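Side-chain contact in cytochrome P450 reductase (Amycolatopsis methanolica 239, PDB 5OGX), which passes electrons from NADH, through FAD and a [2Fe-2S] cluster, to a partner cytochrome P450 that O-demethylates lignin-derived aromatic compounds such as guaiacol: residues E137-V140 / A145-Q148. Numbering follows the deposited sequence.
Sequences ELVV and ARRQ. With FAD (flavin-adenine dinucleotide), chain B.
Glu137 OE1 takes two N-H groups from Arg146: a short salt bridge from NE at 2.6 Å, and a weak, more bent bond from NH2 at 3.1 Å. OE1 lies in the guanidinium plane of Arg146, whereas NE approaches the carboxylate from its anti side and tilted well out of its plane, the two planar groups standing nearly perpendicular (89°). With CG anti to the backbone N (chi1 -177°) and the chain extended beyond it, Glu137 is long enough to reach diagonally across the strand pair. Its other oxygen, OE2, accepts a hydrogen bond from Asn38 of the [2Fe-2S] site, so the carboxylate links the hairpin to the cluster loop. On the same face, Val139 CG2 sits over one face of the Arg146 guanidinium, toward its rim, a beta-branched residue that suits a strand and gives the flat cation an apolar neighbour.

Between the strands, Leu138 N donates to Arg147 O at 2.8 Å and Arg147 N to Leu138 O at 2.9 Å, and Val140 N binds Ala145 O near the turn. The Arg147 side chain leaves by the opposite face and bends at chi2 (-71°): NH1 returns to Arg146 O at 3.0 Å, while NE donates to FAD O1P at 2.9 Å. Shortened to an alanine here, the side chain would no longer reach the phosphate, and the FAD pyrophosphate would probably lose this positive partner and the Arg146 carbonyl its side-chain donor. Next along, Gln148 O receives the FAD O2' hydroxyl at 2.7 Å, and Gln148 CB packs against the flavin's dimethylbenzene ring. This is the antiparallel hairpin of the ferredoxin-reductase-type FAD-binding barrel, whose second strand carries the RxYS motif, its arginine meeting the FAD pyrophosphate.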
loop_
_atom_site.group_PDB
_atom_site.type_symbol
_atom_site.label_atom_id
_atom_site.label_comp_id
_atom_site.label_asym_id
_atom_site.label_seq_id
_atom_site.Cartn_x
_atom_site.Cartn_y
_atom_site.Cartn_z
ATOM N N GLU A 137 8.374 -5.152 1.179
ATOM C CA GLU A 137 9.516 -4.435 0.635
ATOM C C GLU A 137 10.523 -5.445 0.102
ATOM O O GLU A 137 11.028 -6.283 0.864
ATOM C CB GLU A 137 10.121 -3.561 1.733
ATOM C CG GLU A 137 11.269 -2.687 1.322
ATOM C CD GLU A 137 11.804 -1.964 2.540
ATOM O OE1 GLU A 137 12.995 -2.126 2.860
ATOM O OE2 GLU A 137 11.001 -1.276 3.208
ATOM N N LEU A 138 10.802 -5.379 -1.200
ATOM C CA LEU A 138 11.776 -6.262 -1.826
ATOM C C LEU A 138 13.094 -5.526 -2.017
ATOM O O LEU A 138 13.125 -4.308 -2.205
ATOM C CB LEU A 138 11.284 -6.771 -3.188
ATOM C CG LEU A 138 9.890 -7.400 -3.302
ATOM C CD1 LEU A 138 9.701 -8.026 -4.702
ATOM C CD2 LEU A 138 9.659 -8.433 -2.224
ATOM N N VAL A 139 14.184 -6.285 -2.000
ATOM C CA VAL A 139 15.512 -5.764 -2.308
ATOM C C VAL A 139 15.955 -6.361 -3.639
ATOM O O VAL A 139 15.922 -7.586 -3.820
ATOM C CB VAL A 139 16.518 -6.091 -1.190
ATOM C CG1 VAL A 139 17.882 -5.462 -1.503
ATOM C CG2 VAL A 139 15.997 -5.601 0.146
ATOM N N VAL A 140 16.354 -5.501 -4.572
ATOM C CA VAL A 140 16.782 -5.964 -5.891
ATOM C C VAL A 140 18.129 -6.656 -5.733
ATOM O O VAL A 140 19.080 -6.057 -5.218
ATOM C CB VAL A 140 16.876 -4.808 -6.902
ATOM C CG1 VAL A 140 17.380 -5.322 -8.273
ATOM C CG2 VAL A 140 15.532 -4.090 -7.018
ATOM N N ALA A 145 18.779 -1.685 -4.289
ATOM C CA ALA A 145 17.580 -0.862 -4.360
ATOM C C ALA A 145 16.423 -1.539 -3.629
ATOM O O ALA A 145 16.266 -2.759 -3.685
ATOM C CB ALA A 145 17.214 -0.625 -5.823
ATOM N N ARG A 146 15.601 -0.742 -2.949
ATOM C CA ARG A 146 14.451 -1.250 -2.208
ATOM C C ARG A 146 13.173 -0.752 -2.858
ATOM O O ARG A 146 13.055 0.440 -3.155
ATOM C CB ARG A 146 14.511 -0.797 -0.746
ATOM C CG ARG A 146 15.893 -1.008 -0.153
ATOM C CD ARG A 146 15.954 -0.671 1.321
ATOM N NE ARG A 146 15.429 -1.761 2.132
ATOM C CZ ARG A 146 16.143 -2.801 2.559
ATOM N NH1 ARG A 146 17.432 -2.913 2.258
ATOM N NH2 ARG A 146 15.555 -3.736 3.292
ATOM N N ARG A 147 12.219 -1.660 -3.079
ATOM C CA ARG A 147 10.982 -1.314 -3.763
ATOM C C ARG A 147 9.804 -2.010 -3.099
ATOM O O ARG A 147 9.924 -3.140 -2.615
ATOM C CB ARG A 147 11.024 -1.681 -5.255
ATOM C CG ARG A 147 12.177 -1.010 -6.016
ATOM C CD ARG A 147 11.956 0.484 -6.184
ATOM N NE ARG A 147 12.928 1.061 -7.115
ATOM C CZ ARG A 147 14.064 1.645 -6.749
ATOM N NH1 ARG A 147 14.391 1.729 -5.458
ATOM N NH2 ARG A 147 14.885 2.134 -7.676
ATOM N N GLN A 148 8.679 -1.303 -3.065
ATOM C CA GLN A 148 7.459 -1.751 -2.407
ATOM C C GLN A 148 6.527 -2.412 -3.412
ATOM O O GLN A 148 6.320 -1.878 -4.506
ATOM C CB GLN A 148 6.737 -0.547 -1.803
ATOM C CG GLN A 148 7.617 0.356 -0.933
ATOM C CD GLN A 148 8.349 1.490 -1.683
ATOM O OE1 GLN A 148 8.590 1.434 -2.895
ATOM N NE2 GLN A 148 8.713 2.526 -0.936
HETATM P PA FAD B . 13.017 2.966 -10.990
HETATM O O1A FAD B . 14.401 2.500 -11.373
HETATM O O2A FAD B . 12.895 3.420 -9.556
HETATM O O5B FAD B . 12.531 4.209 -11.960
HETATM C C5B FAD B . 13.046 4.305 -13.268
HETATM C C4B FAD B . 12.654 5.706 -13.820
HETATM O O4B FAD B . 11.374 5.734 -14.073
HETATM C C3B FAD B . 12.890 6.784 -12.749
HETATM O O3B FAD B . 13.310 7.924 -13.354
HETATM C C2B FAD B . 11.505 6.959 -12.082
HETATM O O2B FAD B . 11.368 8.300 -11.437
HETATM C C1B FAD B . 10.659 6.771 -13.061
HETATM N N9A FAD B . 9.472 6.081 -12.628
HETATM C C8A FAD B . 9.333 5.354 -11.512
HETATM N N7A FAD B . 8.088 4.859 -11.498
HETATM C C5A FAD B . 7.468 5.275 -12.617
HETATM C C6A FAD B . 6.197 5.054 -13.089
HETATM N N6A FAD B . 4.998 4.343 -12.681
HETATM N N1A FAD B . 5.816 5.581 -14.245
HETATM C C2A FAD B . 6.680 6.343 -14.962
HETATM N N3A FAD B . 7.938 6.565 -14.504
HETATM C C4A FAD B . 8.322 6.023 -13.323
HETATM N N1 FAD B . 4.439 -1.010 -8.254
HETATM C C2 FAD B . 3.755 -2.145 -8.861
HETATM O O2 FAD B . 3.955 -2.425 -9.996
HETATM N N3 FAD B . 2.835 -2.951 -8.046
HETATM C C4 FAD B . 2.551 -2.662 -6.674
HETATM O O4 FAD B . 1.790 -3.325 -6.053
HETATM C C4X FAD B . 3.247 -1.477 -6.085
HETATM N N5 FAD B . 3.012 -1.172 -4.707
HETATM C C5X FAD B . 3.689 -0.004 -4.150
HETATM C C6 FAD B . 3.410 0.334 -2.822
HETATM C C7 FAD B . 4.068 1.452 -2.304
HETATM C C7M FAD B . 3.665 1.660 -0.845
HETATM C C8 FAD B . 4.959 2.195 -3.075
HETATM C C8M FAD B . 5.637 3.391 -2.418
HETATM C C9 FAD B . 5.223 1.862 -4.399
HETATM C C9A FAD B . 4.573 0.764 -4.926
HETATM N N10 FAD B . 4.862 0.420 -6.329
HETATM C C10 FAD B . 4.168 -0.695 -6.881
HETATM C "C1'" FAD B . 5.850 1.173 -7.120
HETATM C "C2'" FAD B . 7.132 0.242 -7.014
HETATM O "O2'" FAD B . 7.635 0.099 -5.693
HETATM C "C3'" FAD B . 8.326 0.704 -7.880
HETATM O "O3'" FAD B . 8.519 2.072 -7.656
HETATM C "C4'" FAD B . 8.064 0.463 -9.378
HETATM O "O4'" FAD B . 7.936 -0.912 -9.626
HETATM C "C5'" FAD B . 9.217 1.018 -10.241
HETATM O "O5'" FAD B . 10.452 0.604 -9.688
HETATM P P FAD B . 11.740 0.391 -10.680
HETATM O O1P FAD B . 12.932 0.087 -9.815
HETATM O O2P FAD B . 11.430 -0.609 -11.769
HETATM O O3P FAD B . 11.920 1.841 -11.422
#